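Local coordinates for protein inulin fructotransferase (Bacillus sp. snu-7, PDB 2INV) that cleaves the fructan inulin by intramolecular fructosyl transfer, releasing a cyclic difructose dianhydride, and is built as a trimer of right-handed parallel beta-helices, at residues 12-16 with 44-49; 291-297 with 329-335; 386-392 with 404-410. One frame throughout, in Å; residues are numbered along the deposited sequence.

Contact 1: 12-16 with 44-49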
loop_
_atom_site.group_PDB
_atom_site.type_symbol
_atom_site.label_atom_id
_atom_site.label_comp_id
_atom_site.label_asym_id
_atom_site.label_seq_id
_atom_site.Cartn_x
_atom_site.Cartn_y
_atom_site.Cartn_z
ATOM N N PRO A 12 -0.384 -15.745 -27.629
ATOM C CA PRO A 12 0.276 -16.946 -27.081
ATOM C C PRO A 12 0.136 -17.143 -25.572
ATOM O O PRO A 12 0.317 -16.215 -24.786
ATOM C CB PRO A 12 1.725 -16.843 -27.510
ATOM C CG PRO A 12 1.548 -16.243 -28.904
ATOM C CD PRO A 12 0.362 -15.260 -28.808
ATOM N N ASN A 13 -0.191 -18.377 -25.192
ATOM C CA ASN A 13 -0.375 -18.749 -23.797
ATOM C C ASN A 13 -1.417 -17.878 -23.115
ATOM O O ASN A 13 -1.418 -17.734 -21.882
ATOM C CB ASN A 13 0.949 -18.657 -23.038
ATOM C CG ASN A 13 1.929 -19.756 -23.441
ATOM O OD1 ASN A 13 3.129 -19.519 -23.536
ATOM N ND2 ASN A 13 1.417 -20.958 -23.687
ATOM N N THR A 14 -2.306 -17.292 -23.913
ATOM C CA THR A 14 -3.362 -16.442 -23.373
ATOM C C THR A 14 -4.697 -17.038 -23.823
ATOM O O THR A 14 -4.890 -17.302 -25.019
ATOM C CB THR A 14 -3.274 -14.998 -23.921
ATOM O OG1 THR A 14 -1.960 -14.474 -23.699
ATOM C CG2 THR A 14 -4.290 -14.097 -23.227
ATOM N N TYR A 15 -5.597 -17.280 -22.873
ATOM C CA TYR A 15 -6.909 -17.830 -23.201
ATOM C C TYR A 15 -7.976 -16.875 -22.671
ATOM O O TYR A 15 -7.736 -16.111 -21.730
ATOM C CB TYR A 15 -7.154 -19.194 -22.541
ATOM C CG TYR A 15 -6.108 -20.275 -22.753
ATOM C CD1 TYR A 15 -4.857 -20.191 -22.144
ATOM C CD2 TYR A 15 -6.399 -21.418 -23.498
ATOM C CE1 TYR A 15 -3.925 -21.216 -22.263
ATOM C CE2 TYR A 15 -5.471 -22.458 -23.625
ATOM C CZ TYR A 15 -4.240 -22.350 -23.005
ATOM O OH TYR A 15 -3.318 -23.365 -23.119
ATOM N N ASP A 16 -9.156 -16.925 -23.279
ATOM C CA ASP A 16 -10.297 -16.104 -22.863
ATOM C C ASP A 16 -11.292 -17.218 -22.530
ATOM O O ASP A 16 -11.585 -18.045 -23.389
ATOM C CB ASP A 16 -10.828 -15.297 -24.046
ATOM C CG ASP A 16 -12.134 -14.580 -23.732
ATOM O OD1 ASP A 16 -13.074 -15.243 -23.243
ATOM O OD2 ASP A 16 -12.237 -13.358 -23.994
ATOM N N ASP A 44 -4.651 -28.124 -21.497
ATOM C CA ASP A 44 -4.009 -27.784 -22.763
ATOM C C ASP A 44 -2.633 -27.179 -22.521
ATOM O O ASP A 44 -1.726 -27.341 -23.336
ATOM C CB ASP A 44 -4.847 -26.791 -23.569
ATOM C CG ASP A 44 -4.213 -26.456 -24.914
ATOM O OD1 ASP A 44 -4.208 -27.328 -25.813
ATOM O OD2 ASP A 44 -3.703 -25.325 -25.065
ATOM N N ILE A 45 -2.486 -26.477 -21.402
ATOM C CA ILE A 45 -1.218 -25.852 -21.053
ATOM C C ILE A 45 -0.208 -26.958 -20.775
ATOM O O ILE A 45 0.923 -26.915 -21.266
ATOM C CB ILE A 45 -1.361 -24.973 -19.797
ATOM C CG1 ILE A 45 -2.309 -23.808 -20.093
ATOM C CG2 ILE A 45 0.006 -24.452 -19.357
ATOM C CD1 ILE A 45 -2.616 -22.942 -18.885
ATOM N N LYS A 46 -0.623 -27.947 -19.985
ATOM C CA LYS A 46 0.242 -29.073 -19.647
ATOM C C LYS A 46 0.512 -29.862 -20.924
ATOM O O LYS A 46 1.586 -30.432 -21.102
ATOM C CB LYS A 46 -0.425 -29.971 -18.604
ATOM C CG LYS A 46 -0.619 -29.284 -17.257
ATOM C CD LYS A 46 -0.897 -30.288 -16.131
ATOM C CE LYS A 46 -2.376 -30.509 -15.924
ATOM N NZ LYS A 46 -2.616 -31.446 -14.783
ATOM N N GLN A 47 -0.474 -29.872 -21.814
ATOM C CA GLN A 47 -0.369 -30.555 -23.090
ATOM C C GLN A 47 0.866 -30.032 -23.772
ATOM O O GLN A 47 1.774 -30.769 -24.159
ATOM C CB GLN A 47 -1.544 -30.170 -23.968
ATOM C CG GLN A 47 -1.708 -31.025 -25.180
ATOM C CD GLN A 47 -2.152 -32.396 -24.806
ATOM O OE1 GLN A 47 -1.340 -33.250 -24.429
ATOM N NE2 GLN A 47 -3.466 -32.620 -24.862
ATOM N N ARG A 48 0.855 -28.714 -23.905
ATOM C CA ARG A 48 1.887 -27.960 -24.581
ATOM C C ARG A 48 3.230 -27.775 -23.875
ATOM O O ARG A 48 4.279 -27.905 -24.511
ATOM C CB ARG A 48 1.292 -26.609 -24.985
ATOM C CG ARG A 48 0.205 -26.774 -26.048
ATOM C CD ARG A 48 -0.419 -25.460 -26.516
ATOM N NE ARG A 48 -0.844 -24.629 -25.399
ATOM C CZ ARG A 48 -0.083 -23.691 -24.844
ATOM N NH1 ARG A 48 1.140 -23.466 -25.311
ATOM N NH2 ARG A 48 -0.541 -22.980 -23.823
ATOM N N GLN A 49 3.224 -27.482 -22.580
ATOM C CA GLN A 49 4.485 -27.283 -21.872
ATOM C C GLN A 49 4.882 -28.521 -21.072
ATOM O O GLN A 49 4.580 -28.647 -19.887
ATOM C CB GLN A 49 4.371 -26.046 -20.982
ATOM C CG GLN A 49 3.765 -24.866 -21.734
ATOM C CD GLN A 49 3.583 -23.619 -20.899
ATOM O OE1 GLN A 49 3.124 -22.594 -21.407
ATOM N NE2 GLN A 49 3.958 -23.687 -19.623
#
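The phenol of Tyr15 meets the last turn of helix 30-48 through its oxygen, which both gives and takes a hydrogen bond. Tyr15 OH donates to Asp44 OD2 at 2.8 Å, using the carboxylate lone pair that faces away from the other oxygen; OD2 lies at the edge of the ring, near its plane, while the carboxylate stands almost perpendicular to that ring. Tyr15 OH accepts from Arg48 NH2 at 2.9 Å and nearly straight (169°), with the oxygen in the guanidinium plane. Alongside this polar contact, Ile45 supplies an apolar one, its CG1 lying 3.7 Å from Tyr15 CE1.

The second shell closes the triangle. A bend at chi3 (-50°) brings Arg48 NE to Asp44 OD2 at 3.0 Å, with OD2 near the guanidinium plane: a salt bridge between residues one helical turn apart (i to i+4) that reaches OD2 from above the carboxylate plane. OD2 is thus gripped twice, and this probably keeps Asp44 ionised and the guanidinium fixed in rotation. Further out, Trp20 packs edge-to-face on Tyr15, and backbone bonds join Tyr15 to Ala59 and Ile61 of the next strand.

Strand 14-16 and helix segment 44-48 run roughly antiparallel (158°), their axes 11.9 Å apart. A helix packed at the N-terminal end of the beta-helix, beside its first strand, is typical of right-handed parallel beta-helices of the pectate lyase type.

Contact 2: 291-297 with 329-335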
loop_
_atom_site.group_PDB
_atom_site.type_symbol
_atom_site.label_atom_id
_atom_site.label_comp_id
_atom_site.label_asym_id
_atom_site.label_seq_id
_atom_site.Cartn_x
_atom_site.Cartn_y
_atom_site.Cartn_z
ATOM N N ILE A 291 2.676 -4.408 17.277
ATOM C CA ILE A 291 1.289 -4.018 17.040
ATOM C C ILE A 291 1.295 -2.536 17.353
ATOM O O ILE A 291 1.229 -2.142 18.516
ATOM C CB ILE A 291 0.344 -4.731 18.005
ATOM C CG1 ILE A 291 0.710 -6.216 18.065
ATOM C CG2 ILE A 291 -1.098 -4.546 17.549
ATOM C CD1 ILE A 291 0.451 -6.956 16.791
ATOM N N THR A 292 1.360 -1.709 16.318
ATOM C CA THR A 292 1.437 -0.281 16.546
ATOM C C THR A 292 0.746 0.559 15.485
ATOM O O THR A 292 0.510 0.095 14.369
ATOM C CB THR A 292 2.920 0.118 16.631
ATOM O OG1 THR A 292 3.047 1.448 17.141
ATOM C CG2 THR A 292 3.569 0.038 15.251
ATOM N N ALA A 293 0.436 1.802 15.846
ATOM C CA ALA A 293 -0.208 2.739 14.930
ATOM C C ALA A 293 -1.512 2.221 14.320
ATOM O O ALA A 293 -1.797 2.476 13.146
ATOM C CB ALA A 293 0.763 3.113 13.819
ATOM N N ASN A 294 -2.310 1.517 15.116
ATOM C CA ASN A 294 -3.582 0.978 14.636
ATOM C C ASN A 294 -4.748 1.647 15.350
ATOM O O ASN A 294 -4.637 2.029 16.518
ATOM C CB ASN A 294 -3.677 -0.527 14.914
ATOM C CG ASN A 294 -2.608 -1.326 14.205
ATOM O OD1 ASN A 294 -2.632 -1.483 12.981
ATOM N ND2 ASN A 294 -1.647 -1.826 14.973
ATOM N N HIS A 295 -5.867 1.790 14.652
ATOM C CA HIS A 295 -7.052 2.359 15.279
ATOM C C HIS A 295 -7.946 1.180 15.599
ATOM O O HIS A 295 -8.401 0.465 14.705
ATOM C CB HIS A 295 -7.797 3.322 14.365
ATOM C CG HIS A 295 -8.815 4.153 15.081
ATOM N ND1 HIS A 295 -10.003 3.637 15.553
ATOM C CD2 HIS A 295 -8.853 5.481 15.338
ATOM C CE1 HIS A 295 -10.734 4.614 16.061
ATOM N NE2 HIS A 295 -10.058 5.743 15.941
ATOM N N ILE A 296 -8.188 0.982 16.885
ATOM C CA ILE A 296 -8.985 -0.139 17.351
ATOM C C ILE A 296 -10.289 0.323 17.983
ATOM O O ILE A 296 -10.309 0.855 19.090
ATOM C CB ILE A 296 -8.144 -0.956 18.340
ATOM C CG1 ILE A 296 -6.771 -1.210 17.706
ATOM C CG2 ILE A 296 -8.832 -2.265 18.684
ATOM C CD1 ILE A 296 -5.713 -1.686 18.657
ATOM N N ARG A 297 -11.379 0.120 17.255
ATOM C CA ARG A 297 -12.699 0.525 17.701
ATOM C C ARG A 297 -13.633 -0.641 17.956
ATOM O O ARG A 297 -13.966 -1.416 17.057
ATOM C CB ARG A 297 -13.318 1.495 16.684
ATOM C CG ARG A 297 -14.827 1.360 16.496
ATOM C CD ARG A 297 -15.580 1.678 17.761
ATOM N NE ARG A 297 -16.632 2.663 17.537
ATOM C CZ ARG A 297 -17.046 3.529 18.458
ATOM N NH1 ARG A 297 -16.494 3.530 19.669
ATOM N NH2 ARG A 297 -18.004 4.403 18.166
ATOM N N ILE A 329 2.937 -3.505 22.005
ATOM C CA ILE A 329 1.649 -2.939 21.638
ATOM C C ILE A 329 1.718 -1.458 21.995
ATOM O O ILE A 329 1.602 -1.091 23.171
ATOM C CB ILE A 329 0.502 -3.614 22.424
ATOM C CG1 ILE A 329 0.577 -5.131 22.248
ATOM C CG2 ILE A 329 -0.841 -3.096 21.946
ATOM C CD1 ILE A 329 1.452 -5.833 23.272
ATOM N N SER A 330 1.898 -0.608 20.986
ATOM C CA SER A 330 2.019 0.817 21.246
ATOM C C SER A 330 1.418 1.712 20.177
ATOM O O SER A 330 1.023 1.255 19.104
ATOM C CB SER A 330 3.499 1.167 21.405
ATOM O OG SER A 330 4.217 0.787 20.238
ATOM N N ASP A 331 1.370 3.001 20.494
ATOM C CA ASP A 331 0.852 4.010 19.591
ATOM C C ASP A 331 -0.449 3.594 18.905
ATOM O O ASP A 331 -0.609 3.777 17.699
ATOM C CB ASP A 331 1.920 4.335 18.549
ATOM C CG ASP A 331 1.585 5.557 17.742
ATOM O OD1 ASP A 331 1.103 6.542 18.335
ATOM O OD2 ASP A 331 1.823 5.546 16.517
ATOM N N ASN A 332 -1.371 3.034 19.688
ATOM C CA ASN A 332 -2.677 2.592 19.183
ATOM C C ASN A 332 -3.778 3.454 19.805
ATOM O O ASN A 332 -3.620 3.940 20.928
ATOM C CB ASN A 332 -2.934 1.128 19.566
ATOM C CG ASN A 332 -1.957 0.165 18.915
ATOM O OD1 ASN A 332 -1.852 0.099 17.689
ATOM N ND2 ASN A 332 -1.239 -0.597 19.739
ATOM N N LEU A 333 -4.884 3.648 19.085
ATOM C CA LEU A 333 -5.998 4.431 19.620
ATOM C C LEU A 333 -7.213 3.522 19.793
ATOM O O LEU A 333 -7.733 2.983 18.819
ATOM C CB LEU A 333 -6.343 5.605 18.686
ATOM C CG LEU A 333 -7.204 6.738 19.282
ATOM C CD1 LEU A 333 -7.321 7.880 18.283
ATOM C CD2 LEU A 333 -8.584 6.228 19.668
ATOM N N PHE A 334 -7.648 3.351 21.041
ATOM C CA PHE A 334 -8.799 2.509 21.346
ATOM C C PHE A 334 -10.068 3.327 21.586
ATOM O O PHE A 334 -10.133 4.125 22.519
ATOM C CB PHE A 334 -8.540 1.654 22.593
ATOM C CG PHE A 334 -7.430 0.650 22.439
ATOM C CD1 PHE A 334 -6.099 1.054 22.457
ATOM C CD2 PHE A 334 -7.716 -0.704 22.301
ATOM C CE1 PHE A 334 -5.067 0.132 22.345
ATOM C CE2 PHE A 334 -6.688 -1.641 22.185
ATOM C CZ PHE A 334 -5.368 -1.224 22.208
ATOM N N ALA A 335 -11.081 3.106 20.753
ATOM C CA ALA A 335 -12.363 3.799 20.881
ATOM C C ALA A 335 -13.398 2.730 21.206
ATOM O O ALA A 335 -13.814 1.962 20.340
ATOM C CB ALA A 335 -12.716 4.499 19.579
#
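Asn294 and Asn332 both turn CG anti to the carbonyl carbon, with chi1 -62° and -64°, and this shared torsion lays their side chains alongside each other, pointing the same way, with amide planes only 15° apart. Asn332 OD1 then takes the backbone N-H of Asn294 at 3.0 Å, in its own carbonyl plane, while Asn294 ND2 adds a weak bond to the same oxygen. Asn332 ND2 reaches back to Ile291 O at 3.2 Å, coming from above that carbonyl plane; the same oxygen also accepts Ser330 N, so two donors grip it.

The pattern continues through neighbouring coils: Asn294 bonds to Val267 O and Asn270 N, and Asn366 ND2 to Ile329 O. It is the stacked-asparagine turn of parallel beta-helices, in which the amides hold the corner between two faces of the coil.

Past the corner, strands 295-297 and 332-335 pair in parallel, with Leu333 N to Asn294 O at 3.0 Å and Ile296 N to Leu333 O at 2.8 Å. Inside, Ile296 CD1 sits over the face of the Phe334 ring, 4.0 Å from its centroid, a CH-pi contact. On the His295 side of the sheet, Arg297 NH1 bonds to Ala335 O at 3.2 Å from above the carbonyl plane, while His295 NE2 turns to Glu288 O of the third subunit.

At the corner, Asp331 bonds through its carboxylate to Thr292 and Ser330 of the third subunit, and the hydroxyls of Thr292 and Ser330 bond in turn to the carboxylate of Asp331 of the second subunit. The chemistry therefore implies a division of labour: buried amides satisfy the backbone within the coil, and hydroxyl-carboxylate pairs tie the three subunits together.

Contact 3: 386-392 with 404-410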
loop_
_atom_site.group_PDB
_atom_site.type_symbol
_atom_site.label_atom_id
_atom_site.label_comp_id
_atom_site.label_asym_id
_atom_site.label_seq_id
_atom_site.Cartn_x
_atom_site.Cartn_y
_atom_site.Cartn_z
ATOM N N SER A 386 6.517 -7.336 32.617
ATOM C CA SER A 386 5.793 -6.509 31.640
ATOM C C SER A 386 6.078 -5.034 31.905
ATOM O O SER A 386 6.527 -4.674 32.995
ATOM C CB SER A 386 4.278 -6.737 31.739
ATOM O OG SER A 386 3.946 -8.112 31.684
ATOM N N LYS A 387 5.824 -4.188 30.907
ATOM C CA LYS A 387 6.048 -2.745 31.035
ATOM C C LYS A 387 4.840 -1.981 30.503
ATOM O O LYS A 387 4.401 -2.217 29.371
ATOM C CB LYS A 387 7.268 -2.297 30.221
ATOM C CG LYS A 387 8.555 -3.037 30.513
ATOM C CD LYS A 387 9.310 -2.421 31.667
ATOM C CE LYS A 387 10.714 -3.004 31.736
ATOM N NZ LYS A 387 11.414 -2.602 32.981
ATOM N N VAL A 388 4.309 -1.059 31.298
ATOM C CA VAL A 388 3.169 -0.274 30.844
ATOM C C VAL A 388 3.472 1.208 31.015
ATOM O O VAL A 388 3.620 1.705 32.141
ATOM C CB VAL A 388 1.886 -0.646 31.610
ATOM C CG1 VAL A 388 0.691 0.078 31.014
ATOM C CG2 VAL A 388 1.671 -2.151 31.548
ATOM N N LEU A 389 3.576 1.894 29.878
ATOM C CA LEU A 389 3.887 3.318 29.851
ATOM C C LEU A 389 2.827 4.122 29.126
ATOM O O LEU A 389 2.346 3.720 28.056
ATOM C CB LEU A 389 5.191 3.582 29.105
ATOM C CG LEU A 389 6.416 2.691 29.237
ATOM C CD1 LEU A 389 7.490 3.191 28.279
ATOM C CD2 LEU A 389 6.916 2.721 30.654
ATOM N N ASP A 390 2.486 5.273 29.692
ATOM C CA ASP A 390 1.536 6.173 29.062
ATOM C C ASP A 390 0.360 5.488 28.375
ATOM O O ASP A 390 0.063 5.760 27.212
ATOM C CB ASP A 390 2.302 7.046 28.072
ATOM C CG ASP A 390 3.558 7.631 28.690
ATOM O OD1 ASP A 390 3.502 8.004 29.883
ATOM O OD2 ASP A 390 4.596 7.727 28.000
ATOM N N SER A 391 -0.314 4.608 29.107
ATOM C CA SER A 391 -1.467 3.899 28.568
ATOM C C SER A 391 -2.623 3.954 29.561
ATOM O O SER A 391 -3.528 3.112 29.531
ATOM C CB SER A 391 -1.105 2.445 28.251
ATOM O OG SER A 391 -0.150 2.385 27.208
ATOM N N GLY A 392 -2.587 4.951 30.444
ATOM C CA GLY A 392 -3.646 5.105 31.427
ATOM C C GLY A 392 -3.150 5.486 32.811
ATOM O O GLY A 392 -1.960 5.340 33.124
ATOM N N THR A 404 5.640 -5.932 37.381
ATOM C CA THR A 404 5.226 -5.037 36.322
ATOM C C THR A 404 5.696 -3.629 36.630
ATOM O O THR A 404 5.542 -3.137 37.756
ATOM C CB THR A 404 3.704 -5.010 36.156
ATOM O OG1 THR A 404 3.237 -6.309 35.763
ATOM C CG2 THR A 404 3.321 -3.993 35.090
ATOM N N ALA A 405 6.287 -2.993 35.627
ATOM C CA ALA A 405 6.755 -1.624 35.767
ATOM C C ALA A 405 5.699 -0.774 35.073
ATOM O O ALA A 405 5.388 -0.999 33.891
ATOM C CB ALA A 405 8.105 -1.460 35.100
ATOM N N ILE A 406 5.146 0.187 35.808
ATOM C CA ILE A 406 4.098 1.048 35.279
ATOM C C ILE A 406 4.428 2.530 35.423
ATOM O O ILE A 406 4.984 2.952 36.434
ATOM C CB ILE A 406 2.766 0.805 36.027
ATOM C CG1 ILE A 406 2.373 -0.670 35.955
ATOM C CG2 ILE A 406 1.661 1.687 35.445
ATOM C CD1 ILE A 406 1.128 -1.009 36.750
ATOM N N ARG A 407 4.080 3.315 34.404
ATOM C CA ARG A 407 4.281 4.762 34.437
ATOM C C ARG A 407 2.990 5.438 34.011
ATOM O O ARG A 407 2.551 5.293 32.874
ATOM C CB ARG A 407 5.406 5.214 33.512
ATOM C CG ARG A 407 5.520 6.748 33.467
ATOM C CD ARG A 407 6.691 7.218 32.626
ATOM N NE ARG A 407 6.422 7.103 31.194
ATOM C CZ ARG A 407 7.364 6.880 30.286
ATOM N NH1 ARG A 407 8.630 6.744 30.662
ATOM N NH2 ARG A 407 7.048 6.801 29.002
ATOM N N PRO A 408 2.347 6.150 34.944
ATOM C CA PRO A 408 1.092 6.851 34.670
ATOM C C PRO A 408 1.093 7.798 33.478
ATOM O O PRO A 408 2.109 8.405 33.151
ATOM C CB PRO A 408 0.852 7.629 35.947
ATOM C CG PRO A 408 1.342 6.730 36.987
ATOM C CD PRO A 408 2.608 6.105 36.398
ATOM N N THR A 409 -0.050 7.895 32.810
ATOM C CA THR A 409 -0.177 8.861 31.734
ATOM C C THR A 409 -0.371 9.989 32.741
ATOM O O THR A 409 -1.266 9.915 33.581
ATOM C CB THR A 409 -1.472 8.705 30.922
ATOM O OG1 THR A 409 -1.489 7.432 30.268
ATOM C CG2 THR A 409 -1.555 9.799 29.865
ATOM N N PRO A 410 0.485 11.016 32.718
ATOM C CA PRO A 410 0.307 12.091 33.695
ATOM C C PRO A 410 -1.124 12.572 33.910
ATOM O O PRO A 410 -1.483 12.953 35.048
ATOM C CB PRO A 410 1.220 13.180 33.169
ATOM C CG PRO A 410 2.407 12.352 32.723
ATOM C CD PRO A 410 1.775 11.154 32.017
ATOM O OXT PRO A 410 -1.883 12.580 32.915
HETATM O O HOH W 1 3.880 -8.649 34.311
HETATM O O HOH W 2 -1.969 7.695 27.621
HETATM O O HOH W 3 0.137 3.979 31.783
#
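Val388 and Ile406 lie next to each other on one face of the last strand pair of the right-handed parallel beta-helix, where strands 387-389 and 405-407 lie almost exactly parallel.

Backbone bonds set the register. Ala405 N donates to Ser386 O, Val388 N to Ala405 O at 2.8 Å, and Arg407 N to Val388 O at 2.8 Å; a longer bond from Asp390 N to Arg407 O carries the pairing into the turn.

Apolar contacts are sparser. Val388 CB stands 4.4 Å from Ile406 CG1, and both side chains rest on Ile397. On the other face, Lys387 lays CD against Ala405 CB, while its NZ runs on to the C-terminal carboxylate of Pro410 of the second subunit.

Charge dominates the far end. Arg407 leaves its strand with CG anti to the backbone N (chi1 175°), then bends at chi3 (76°), which brings one guanidinium face over Leu389 CD2 and an edge to Asp390. Arg407 NH2 meets Asp390 OD2 at 2.8 Å, from above the carboxylate plane, and Arg407 NE adds a weak bond to Asp390 OD1. Both have second partners: Asp390 OD2 also binds Arg407 of the third subunit, and Arg407 NH2 binds Asp390 of the second, so the pairs form a closed ring of alternating charge.

Water bridges both ends. At the beginning, one molecule joins Ser386 OG to Thr404 OG1, itself also hydrogen-bonded to Ser399 OG. At the turn, another accepts from Ser391 N and donates to Gly392 O and Arg407 O. A third bonds to Thr409 OG1 and, weakly, to Asp390 O; Thr409 OG1 also takes Gly392 N-H, at 2.7 Å from N.

In the fold
Along the chain the three contacts follow one another without nesting, and in space they mark out the length of one parallel beta-helix. Contact 1 lies at its N-terminal end, where helix 30-48 packs near the first strand; contacts 2 and 3 lie beyond the chain's centre, the latter at the final strand pair. Centres of contacts 1 and 3 are about 61 Å apart, whereas those of contacts 2 and 3 are about 16 Å apart, with strand 362-370 pairing with both 328-337 and 387-389. All three touch the second subunit, and contacts 2 and 3 also touch the third, so the trimer is held at levels far apart along the beta-helix.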